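Local atomic coordinates of tubulin-specific chaperone (Trypanosoma brucei, PDB entry 4B6W), a protein that probably acts as a tubulin chaperone that binds alpha-tubulin and microtubule plus ends, represented here by its ubiquitin-like domain. Residues Leu7-Val16 against Asn33-Pro41; Tyr21-Lys31 against Met61-Cys72. One frame throughout, in Å; residues are numbered along the deposited sequence. Where two conformers were deposited one is given.

Contact 1 of 2, residues Leu7-Val16 against Asn33-Pro41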
loop_
_atom_site.group_PDB
_atom_site.type_symbol
_atom_site.label_atom_id
_atom_site.label_comp_id
_atom_site.label_asym_id
_atom_site.label_seq_id
_atom_site.Cartn_x
_atom_site.Cartn_y
_atom_site.Cartn_z
ATOM N N LEU A 7 -6.136 -2.922 2.364
ATOM C CA LEU A 7 -5.589 -2.857 1.021
ATOM C C LEU A 7 -6.741 -2.922 0.063
ATOM O O LEU A 7 -7.646 -3.772 0.216
ATOM C CB LEU A 7 -4.654 -4.014 0.731
ATOM C CG LEU A 7 -3.427 -4.254 1.588
ATOM C CD1 LEU A 7 -2.733 -5.557 1.140
ATOM C CD2 LEU A 7 -2.490 -3.079 1.487
ATOM N N THR A 8 -6.678 -2.022 -0.916
ATOM C CA THR A 8 -7.569 -1.992 -2.050
ATOM C C THR A 8 -6.714 -2.110 -3.329
ATOM O O THR A 8 -5.500 -1.977 -3.280
ATOM C CB THR A 8 -8.390 -0.697 -2.067
ATOM O OG1 THR A 8 -7.494 0.428 -2.123
ATOM C CG2 THR A 8 -9.261 -0.586 -0.816
ATOM N N HIS A 9 -7.367 -2.352 -4.461
ATOM C CA HIS A 9 -6.673 -2.640 -5.711
ATOM C C HIS A 9 -7.374 -1.972 -6.876
ATOM O O HIS A 9 -8.532 -2.218 -7.080
ATOM C CB HIS A 9 -6.648 -4.162 -5.941
ATOM C CG HIS A 9 -5.791 -4.570 -7.099
ATOM N ND1 HIS A 9 -6.235 -5.413 -8.099
ATOM C CD2 HIS A 9 -4.518 -4.234 -7.427
ATOM C CE1 HIS A 9 -5.266 -5.575 -8.987
ATOM N NE2 HIS A 9 -4.221 -4.855 -8.612
ATOM N N SER A 10 -6.654 -1.177 -7.662
ATOM C CA SER A 10 -7.244 -0.409 -8.773
ATOM C C SER A 10 -7.869 -1.233 -9.903
ATOM O O SER A 10 -8.626 -0.681 -10.710
ATOM C CB SER A 10 -6.210 0.547 -9.386
ATOM O OG SER A 10 -5.258 -0.119 -10.193
ATOM N N ALA A 11 -7.554 -2.531 -9.967
ATOM C CA ALA A 11 -7.980 -3.399 -11.056
ATOM C C ALA A 11 -8.835 -4.535 -10.566
ATOM O O ALA A 11 -9.032 -5.489 -11.289
ATOM C CB ALA A 11 -6.781 -3.950 -11.769
ATOM N N SER A 12 -9.374 -4.458 -9.356
ATOM C CA SER A 12 -10.280 -5.511 -8.896
ATOM C C SER A 12 -11.230 -5.032 -7.825
ATOM O O SER A 12 -11.116 -3.920 -7.294
ATOM C CB SER A 12 -9.495 -6.756 -8.391
ATOM O OG SER A 12 -9.002 -6.627 -7.066
ATOM N N ARG A 13 -12.174 -5.899 -7.500
ATOM C CA ARG A 13 -13.038 -5.635 -6.365
ATOM C C ARG A 13 -12.459 -6.163 -5.018
ATOM O O ARG A 13 -12.998 -5.848 -3.956
ATOM C CB ARG A 13 -14.462 -6.163 -6.632
ATOM C CG ARG A 13 -14.525 -7.647 -6.871
ATOM C CD ARG A 13 -15.937 -8.108 -7.124
ATOM N NE ARG A 13 -16.313 -8.016 -8.528
ATOM C CZ ARG A 13 -17.512 -8.362 -8.986
ATOM N NH1 ARG A 13 -18.443 -8.792 -8.148
ATOM N NH2 ARG A 13 -17.790 -8.269 -10.283
HETATM N N MSE A 14 -11.347 -6.902 -5.138
HETATM C CA MSE A 14 -10.615 -7.473 -4.012
HETATM C C MSE A 14 -10.190 -6.354 -3.051
HETATM O O MSE A 14 -9.695 -5.307 -3.451
HETATM C CB MSE A 14 -9.352 -8.260 -4.461
HETATM C CG MSE A 14 -9.530 -9.402 -5.497
HETATM SE SE MSE A 14 -7.847 -10.403 -5.920
HETATM C CE MSE A 14 -7.024 -9.153 -7.207
ATOM N N ARG A 15 -10.684 -6.582 -1.463
ATOM C CA ARG A 15 -10.164 -5.712 -0.447
ATOM C C ARG A 15 -9.557 -6.613 0.605
ATOM O O ARG A 15 -10.115 -7.667 0.907
ATOM C CB ARG A 15 -11.325 -4.913 0.105
ATOM C CG ARG A 15 -10.982 -4.033 1.263
ATOM C CD ARG A 15 -12.136 -3.083 1.569
ATOM N NE ARG A 15 -12.050 -2.636 2.950
ATOM C CZ ARG A 15 -12.581 -3.275 3.982
ATOM N NH1 ARG A 15 -13.282 -4.393 3.805
ATOM N NH2 ARG A 15 -12.421 -2.778 5.202
ATOM N N VAL A 16 -8.410 -6.235 1.148
ATOM C CA VAL A 16 -7.876 -6.926 2.334
ATOM C C VAL A 16 -8.113 -6.023 3.565
ATOM O O VAL A 16 -7.508 -4.969 3.691
ATOM C CB VAL A 16 -6.388 -7.267 2.174
ATOM C CG1 VAL A 16 -5.863 -8.048 3.406
ATOM C CG2 VAL A 16 -6.161 -8.044 0.871
ATOM N N ASN A 33 4.812 -8.293 -0.007
ATOM C CA ASN A 33 3.699 -8.827 0.757
ATOM C C ASN A 33 2.346 -8.643 0.090
ATOM O O ASN A 33 1.547 -9.573 0.036
ATOM C CB ASN A 33 3.642 -8.185 2.130
ATOM C CG ASN A 33 2.612 -8.815 2.984
ATOM O OD1 ASN A 33 1.553 -8.222 3.244
ATOM N ND2 ASN A 33 2.864 -10.055 3.376
ATOM N N VAL A 34 2.124 -7.454 -0.447
ATOM C CA VAL A 34 0.919 -7.131 -1.221
ATOM C C VAL A 34 0.698 -8.106 -2.384
ATOM O O VAL A 34 -0.432 -8.476 -2.679
ATOM C CB VAL A 34 0.937 -5.664 -1.713
ATOM C CG1 VAL A 34 -0.222 -5.396 -2.653
ATOM C CG2 VAL A 34 0.845 -4.723 -0.533
ATOM N N PHE A 35 1.787 -8.547 -3.013
ATOM C CA PHE A 35 1.728 -9.541 -4.102
ATOM C C PHE A 35 1.042 -10.837 -3.682
ATOM O O PHE A 35 0.394 -11.486 -4.493
ATOM C CB PHE A 35 3.143 -9.844 -4.612
ATOM C CG PHE A 35 3.197 -10.887 -5.703
ATOM C CD1 PHE A 35 3.251 -12.247 -5.384
ATOM C CD2 PHE A 35 3.207 -10.511 -7.031
ATOM C CE1 PHE A 35 3.308 -13.234 -6.386
ATOM C CE2 PHE A 35 3.272 -11.481 -8.054
ATOM C CZ PHE A 35 3.325 -12.853 -7.725
ATOM N N THR A 36 1.181 -11.206 -2.411
ATOM C CA THR A 36 0.513 -12.419 -1.880
ATOM C C THR A 36 -1.042 -12.320 -1.954
ATOM O O THR A 36 -1.726 -13.330 -2.022
ATOM C CB THR A 36 1.027 -12.817 -0.447
ATOM O OG1 THR A 36 0.570 -11.902 0.540
ATOM C CG2 THR A 36 2.546 -12.817 -0.406
ATOM N N HIS A 37 -1.575 -11.103 -1.994
ATOM C CA HIS A 37 -3.021 -10.890 -2.100
ATOM C C HIS A 37 -3.514 -10.555 -3.511
ATOM O O HIS A 37 -4.521 -11.077 -3.934
ATOM C CB HIS A 37 -3.466 -9.767 -1.144
ATOM C CG HIS A 37 -3.127 -10.027 0.294
ATOM N ND1 HIS A 37 -3.794 -10.959 1.059
ATOM C CD2 HIS A 37 -2.174 -9.494 1.093
ATOM C CE1 HIS A 37 -3.279 -10.968 2.276
ATOM N NE2 HIS A 37 -2.296 -10.085 2.324
ATOM N N PHE A 38 -2.826 -9.673 -4.220
ATOM C CA PHE A 38 -3.328 -9.210 -5.515
ATOM C C PHE A 38 -2.588 -9.756 -6.747
ATOM O O PHE A 38 -3.220 -9.976 -7.804
ATOM C CB PHE A 38 -3.437 -7.686 -5.535
ATOM C CG PHE A 38 -4.367 -7.144 -4.472
ATOM C CD1 PHE A 38 -5.578 -7.767 -4.179
ATOM C CD2 PHE A 38 -4.044 -6.033 -3.765
ATOM C CE1 PHE A 38 -6.434 -7.258 -3.163
ATOM C CE2 PHE A 38 -4.907 -5.540 -2.785
ATOM C CZ PHE A 38 -6.102 -6.168 -2.501
ATOM N N ALA A 39 -1.292 -10.012 -6.614
ATOM C CA ALA A 39 -0.542 -10.744 -7.646
ATOM C C ALA A 39 -0.274 -9.907 -8.893
ATOM O O ALA A 39 -0.135 -10.459 -9.966
ATOM C CB ALA A 39 -1.251 -12.090 -8.028
ATOM N N THR A 40 -0.242 -8.579 -8.730
ATOM C CA THR A 40 0.404 -7.662 -9.677
ATOM C C THR A 40 1.883 -7.787 -9.381
ATOM O O THR A 40 2.254 -7.713 -8.210
ATOM C CB THR A 40 0.026 -6.159 -9.415
ATOM O OG1 THR A 40 -1.392 -5.990 -9.453
ATOM C CG2 THR A 40 0.664 -5.225 -10.475
ATOM N N PRO A 41 2.736 -7.963 -10.411
ATOM C CA PRO A 41 4.164 -7.844 -10.102
ATOM C C PRO A 41 4.477 -6.482 -9.455
ATOM O O PRO A 41 3.974 -5.471 -9.899
ATOM C CB PRO A 41 4.853 -7.961 -11.464
ATOM C CG PRO A 41 3.844 -8.560 -12.373
ATOM C CD PRO A 41 2.493 -8.162 -11.852
#

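Contact 2 of 2, residues Tyr21-Lys31 against Met61-Cys72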
loop_
_atom_site.group_PDB
_atom_site.type_symbol
_atom_site.label_atom_id
_atom_site.label_comp_id
_atom_site.label_asym_id
_atom_site.label_seq_id
_atom_site.Cartn_x
_atom_site.Cartn_y
_atom_site.Cartn_z
ATOM N N TYR A 21 1.706 -3.746 9.193
ATOM C CA TYR A 21 3.077 -3.447 8.734
ATOM C C TYR A 21 3.864 -2.651 9.770
ATOM O O TYR A 21 3.310 -1.822 10.499
ATOM C CB TYR A 21 3.020 -2.645 7.455
ATOM C CG TYR A 21 2.414 -3.435 6.319
ATOM C CD1 TYR A 21 3.074 -4.558 5.788
ATOM C CD2 TYR A 21 1.184 -3.089 5.788
ATOM C CE1 TYR A 21 2.531 -5.290 4.734
ATOM C CE2 TYR A 21 0.637 -3.816 4.738
ATOM C CZ TYR A 21 1.300 -4.910 4.212
ATOM O OH TYR A 21 0.723 -5.625 3.164
ATOM N N GLY A 22 5.163 -2.906 9.812
ATOM C CA GLY A 22 6.080 -2.026 10.542
ATOM C C GLY A 22 6.238 -0.715 9.787
ATOM O O GLY A 22 6.368 -0.704 8.587
ATOM N N LEU A 23 6.221 0.403 10.484
ATOM C CA LEU A 23 6.498 1.700 9.847
ATOM C C LEU A 23 7.946 1.781 9.370
ATOM O O LEU A 23 8.262 2.538 8.494
ATOM C CB LEU A 23 6.217 2.836 10.834
ATOM C CG LEU A 23 4.766 3.048 11.264
ATOM C CD1 LEU A 23 4.682 4.164 12.348
ATOM C CD2 LEU A 23 3.943 3.395 10.062
ATOM N N ALA A 24 8.822 0.990 9.971
ATOM C CA ALA A 24 10.201 0.879 9.517
ATOM C C ALA A 24 10.342 0.111 8.185
ATOM O O ALA A 24 11.395 0.160 7.572
ATOM C CB ALA A 24 11.088 0.249 10.628
ATOM N N GLN A 25 9.301 -0.591 7.739
ATOM C CA GLN A 25 9.363 -1.329 6.481
ATOM C C GLN A 25 9.479 -0.419 5.274
ATOM O O GLN A 25 8.790 0.596 5.149
ATOM C CB GLN A 25 8.115 -2.193 6.289
ATOM C CG GLN A 25 7.960 -3.338 7.295
ATOM C CD GLN A 25 6.926 -4.368 6.844
ATOM O OE1 GLN A 25 6.124 -4.867 7.645
ATOM N NE2 GLN A 25 6.943 -4.691 5.569
ATOM N N THR A 26 10.338 -0.805 4.349
ATOM C CA THR A 26 10.464 -0.078 3.097
ATOM C C THR A 26 9.206 -0.341 2.305
ATOM O O THR A 26 8.613 -1.420 2.423
ATOM C CB THR A 26 11.643 -0.592 2.286
ATOM O OG1 THR A 26 11.417 -1.990 2.018
ATOM C CG2 THR A 26 12.980 -0.371 3.043
ATOM N N ILE A 27 8.798 0.625 1.494
ATOM C CA ILE A 27 7.669 0.406 0.591
ATOM C C ILE A 27 7.898 -0.781 -0.330
ATOM O O ILE A 27 6.962 -1.471 -0.683
ATOM C CB ILE A 27 7.350 1.664 -0.257
ATOM C CG1 ILE A 27 6.942 2.820 0.677
ATOM C CG2 ILE A 27 6.288 1.342 -1.287
ATOM C CD1 ILE A 27 5.742 2.503 1.573
ATOM N N GLU A 28 9.138 -1.040 -0.705
ATOM C CA GLU A 28 9.432 -2.212 -1.549
ATOM C C GLU A 28 9.083 -3.540 -0.881
ATOM O O GLU A 28 8.640 -4.484 -1.550
ATOM C CB GLU A 28 10.918 -2.254 -1.853
ATOM C CG GLU A 28 11.370 -3.427 -2.685
ATOM C CD GLU A 28 12.866 -3.369 -2.952
ATOM O OE1 GLU A 28 13.369 -2.234 -3.174
ATOM O OE2 GLU A 28 13.530 -4.443 -2.914
ATOM N N SER A 29 9.362 -3.635 0.418
ATOM C CA SER A 29 9.087 -4.868 1.156
ATOM C C SER A 29 7.573 -5.042 1.247
ATOM O O SER A 29 7.076 -6.154 1.139
ATOM C CB SER A 29 9.722 -4.827 2.547
ATOM O OG SER A 29 9.043 -3.925 3.405
ATOM N N ILE A 30 6.846 -3.927 1.382
ATOM C CA ILE A 30 5.379 -3.952 1.483
ATOM C C ILE A 30 4.740 -4.450 0.184
ATOM O O ILE A 30 3.810 -5.260 0.228
ATOM C CB ILE A 30 4.803 -2.565 1.872
ATOM C CG1 ILE A 30 5.208 -2.206 3.300
ATOM C CG2 ILE A 30 3.275 -2.512 1.725
ATOM C CD1 ILE A 30 4.957 -0.753 3.621
ATOM N N LYS A 31 5.255 -3.994 -0.952
ATOM C CA LYS A 31 4.779 -4.459 -2.263
ATOM C C LYS A 31 4.930 -5.986 -2.437
ATOM O O LYS A 31 4.122 -6.632 -3.125
ATOM C CB LYS A 31 5.543 -3.752 -3.386
ATOM C CG LYS A 31 5.231 -2.270 -3.540
ATOM C CD LYS A 31 5.907 -1.628 -4.769
ATOM C CE LYS A 31 5.614 -0.105 -4.801
ATOM N NZ LYS A 31 6.132 0.611 -6.034
HETATM N N MSE A 61 4.054 6.090 -3.271
HETATM C CA MSE A 61 5.178 6.027 -2.325
HETATM C C MSE A 61 6.417 5.369 -2.944
HETATM O O MSE A 61 6.326 4.356 -3.639
HETATM C CB MSE A 61 4.764 5.306 -1.045
HETATM C CG MSE A 61 3.604 5.984 -0.318
HETATM SE SE MSE A 61 3.065 5.097 1.366
HETATM C CE MSE A 61 1.997 3.596 0.620
ATOM N N ALA A 62 7.569 5.961 -2.663
ATOM C CA ALA A 62 8.834 5.572 -3.265
ATOM C C ALA A 62 9.313 4.275 -2.632
ATOM O O ALA A 62 9.336 4.158 -1.402
ATOM C CB ALA A 62 9.905 6.720 -3.083
ATOM N N ASN A 63 9.692 3.310 -3.478
ATOM C CA ASN A 63 10.178 2.010 -3.026
ATOM C C ASN A 63 11.261 2.033 -1.954
ATOM O O ASN A 63 11.287 1.150 -1.113
ATOM C CB ASN A 63 10.722 1.205 -4.202
ATOM C CG ASN A 63 9.646 0.689 -5.090
ATOM O OD1 ASN A 63 8.485 0.745 -4.740
ATOM N ND2 ASN A 63 10.021 0.178 -6.253
ATOM N N ASP A 64 12.170 3.007 -2.007
ATOM C CA ASP A 64 13.302 3.054 -1.063
ATOM C C ASP A 64 13.000 3.745 0.262
ATOM O O ASP A 64 13.863 3.768 1.142
ATOM C CB ASP A 64 14.561 3.672 -1.710
ATOM C CG ASP A 64 14.457 5.186 -1.940
ATOM O OD1 ASP A 64 13.351 5.708 -2.236
ATOM O OD2 ASP A 64 15.524 5.856 -1.859
ATOM N N LYS A 65 11.806 4.308 0.401
ATOM C CA LYS A 65 11.396 4.960 1.629
ATOM C C LYS A 65 10.605 3.998 2.516
ATOM O O LYS A 65 10.055 3.014 2.063
ATOM C CB LYS A 65 10.508 6.181 1.327
ATOM C CG LYS A 65 11.186 7.331 0.629
ATOM C CD LYS A 65 12.233 7.918 1.507
ATOM C CE LYS A 65 12.686 9.279 1.026
ATOM N NZ LYS A 65 14.002 9.606 1.685
ATOM N N GLN A 66 10.513 4.346 3.782
ATOM C CA GLN A 66 9.829 3.550 4.757
ATOM C C GLN A 66 8.417 4.053 4.886
ATOM O O GLN A 66 8.138 5.217 4.608
ATOM C CB GLN A 66 10.545 3.651 6.096
ATOM C CG GLN A 66 11.874 2.915 6.098
ATOM C CD GLN A 66 12.751 3.335 7.257
ATOM O OE1 GLN A 66 12.901 4.529 7.517
ATOM N NE2 GLN A 66 13.341 2.362 7.954
ATOM N N LEU A 67 7.526 3.184 5.320
ATOM C CA LEU A 67 6.117 3.562 5.456
ATOM C C LEU A 67 5.921 4.766 6.423
ATOM O O LEU A 67 5.073 5.638 6.195
ATOM C CB LEU A 67 5.301 2.331 5.870
ATOM C CG LEU A 67 3.778 2.427 5.973
ATOM C CD1 LEU A 67 3.127 2.861 4.641
ATOM C CD2 LEU A 67 3.202 1.084 6.451
ATOM N N GLY A 68 6.709 4.809 7.483
ATOM C CA GLY A 68 6.637 5.886 8.465
ATOM C C GLY A 68 7.070 7.262 7.980
ATOM O O GLY A 68 6.692 8.279 8.585
ATOM N N TYR A 69 7.834 7.287 6.877
ATOM C CA TYR A 69 8.190 8.516 6.178
ATOM C C TYR A 69 6.924 9.225 5.749
ATOM O O TYR A 69 6.827 10.425 5.816
ATOM C CB TYR A 69 9.037 8.194 4.946
ATOM C CG TYR A 69 9.495 9.409 4.162
ATOM C CD1 TYR A 69 10.529 10.200 4.633
ATOM C CD2 TYR A 69 8.906 9.751 2.963
ATOM C CE1 TYR A 69 10.961 11.290 3.944
ATOM C CE2 TYR A 69 9.329 10.872 2.248
ATOM C CZ TYR A 69 10.367 11.631 2.750
ATOM O OH TYR A 69 10.826 12.744 2.075
ATOM N N TYR A 70 5.938 8.450 5.327
ATOM C CA TYR A 70 4.672 8.992 4.834
ATOM C C TYR A 70 3.619 9.251 5.920
ATOM O O TYR A 70 2.478 9.586 5.615
ATOM C CB TYR A 70 4.144 8.072 3.730
ATOM C CG TYR A 70 5.075 8.078 2.541
ATOM C CD1 TYR A 70 5.166 9.197 1.736
ATOM C CD2 TYR A 70 5.887 6.992 2.250
ATOM C CE1 TYR A 70 6.045 9.245 0.663
ATOM C CE2 TYR A 70 6.737 7.016 1.180
ATOM C CZ TYR A 70 6.817 8.149 0.387
ATOM O OH TYR A 70 7.661 8.215 -0.688
ATOM N N GLN A 71 4.024 9.136 7.183
ATOM C CA GLN A 71 3.165 9.445 8.330
ATOM C C GLN A 71 1.914 8.552 8.331
ATOM O O GLN A 71 0.834 8.970 8.733
ATOM C CB GLN A 71 2.812 10.947 8.373
ATOM C CG GLN A 71 4.023 11.876 8.393
ATOM C CD GLN A 71 3.668 13.370 8.296
ATOM O OE1 GLN A 71 3.189 13.881 7.233
ATOM N NE2 GLN A 71 3.946 14.099 9.393
ATOM N N CYS A 72 2.086 7.302 7.915
ATOM C CA CYS A 72 0.997 6.335 7.964
ATOM C C CYS A 72 0.511 6.065 9.400
ATOM O O CYS A 72 1.309 6.041 10.344
ATOM C CB CYS A 72 1.406 5.054 7.282
ATOM S SG CYS A 72 0.062 3.894 7.067
HETATM O O HOH W 1 4.694 3.252 -5.287
#

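Contact 1 of 2, residues Leu7-Val16 against Asn33-Pro41
Phe38 plugs into the hairpin of Leu7-Val16, and tracing it from CB outward shows how a single aromatic side chain can anchor a loop. With CG anti to the carbonyl carbon (chi1 -60°), the torsion sets the ring against His9 and Leu7. Phe38 CB lies over the imidazole of His9, 4.1 Å from the centroid of that ring, and the favour is returned: His9 CB sits over the centre of the Phe38 ring, 3.8 Å from its centroid. The two rings form an offset stack, planes 17° apart, while His37 CB lies on the other Phe38 face, toward its rim. Further out, Phe38 CE2 finds Leu7 CB at 3.8 Å and Thr8 O at 3.6 Å, and Phe38 CZ ends against Val16 CG2 at 3.9 Å. Along the ring edge lies selenomethionine Met14, in a Met-aromatic contact that is doubtful, since Met14 has two conformers.

Both nitrogens of His9 are engaged, which limits rotation of its ring: ND1 pairs with Ser12 OG at 3.2 Å, and NE2 donates to Thr40 OG1 at 3.2 Å along a bent path (139°). Thr40 OG1 also bonds Asp82. On the neighbouring flank, Val16 CG2 rests over the face of the His37 ring, whose NE2 is hydrogen-bonded to Lys19, and Leu7 CD1 reaches both His37 and Val34. The contact thus joins the first beta hairpin to the later part of helix 27-35 and the residues up to Thr40, an association characteristic of the ubiquitin-like beta-grasp fold.

Contact 2 of 2, residues Tyr21-Lys31 against Met61-Cys72
Ile27 leans on the Tyr70 ring obliquely, its CG1 4.2 Å from Tyr70 CE2, while that ring's own loop takes its faces: Met61 CG over one, toward the rim, and Tyr69 CD2 over the centre of the other. The Tyr21 ring carries Ile30 CG2 on one face and Gln25 OE1 in plane at its edge; Tyr21 CB touches Leu67 CD2. Leu67, with CG anti to its backbone N (chi1 -175°), spreads CD1 against Ile27 CD1 and CD2 against Ile30 CD1 at 3.8 Å.

Beside these apolar contacts the main chains interlock, joining the turn after strand 15-22 and the helix start to the loop preceding strand 77-82 of the ubiquitin-like domain, with a single beta bridge between Thr26 and Gln66. Gly68 N donates to Leu23 O at 2.9 Å, on a lone pair, and Leu67 N meets Gln25 O at 2.9 Å almost in line with the carbonyl bond. In return Ile27 N donates to Lys65 O at 2.8 Å, and Glu28 N bonds Asn63 O at 3.1 Å. Gln66 NE2 donates to Ala24 O at 3.0 Å, that oxygen well out of the Gln66 amide plane.

Thr26 is the helix N-cap, its OG1 accepting from Ser29 N, so cap and loop together satisfy the first-turn amides. One turn along, the extended Lys31 brings NZ to Asn63 OD1 at 2.7 Å; a water linking it to Met61 O and the carbonyl oxygen of Met45 are further partners. Neutral oxygens thus appear to solvate this buried ammonium group, probably stabilising its charge without a carboxylate among the partners named.

How the contacts relate
The two contacts lie on opposite sides of the chain's centre, their own centres about 17 Å apart, yet they share strand 15-22 and helix 27-35. Along the sequence their segments alternate, 7-16, 21-31, 33-41 and 61-72, so the chain visits each contact twice in turn. Contact 2 fixes the start of the helix to the long loop preceding strand 77-82; contact 1 ties the later part of the helix and the residues up to Thr40 to the hairpin. Between them Tyr21 OH and Asn33 OD1, 2.7 Å apart, probably form a hydrogen bond. One helix is thereby pinned near both ends across a mixed sheet, within a single ubiquitin-like domain of the longer cofactor.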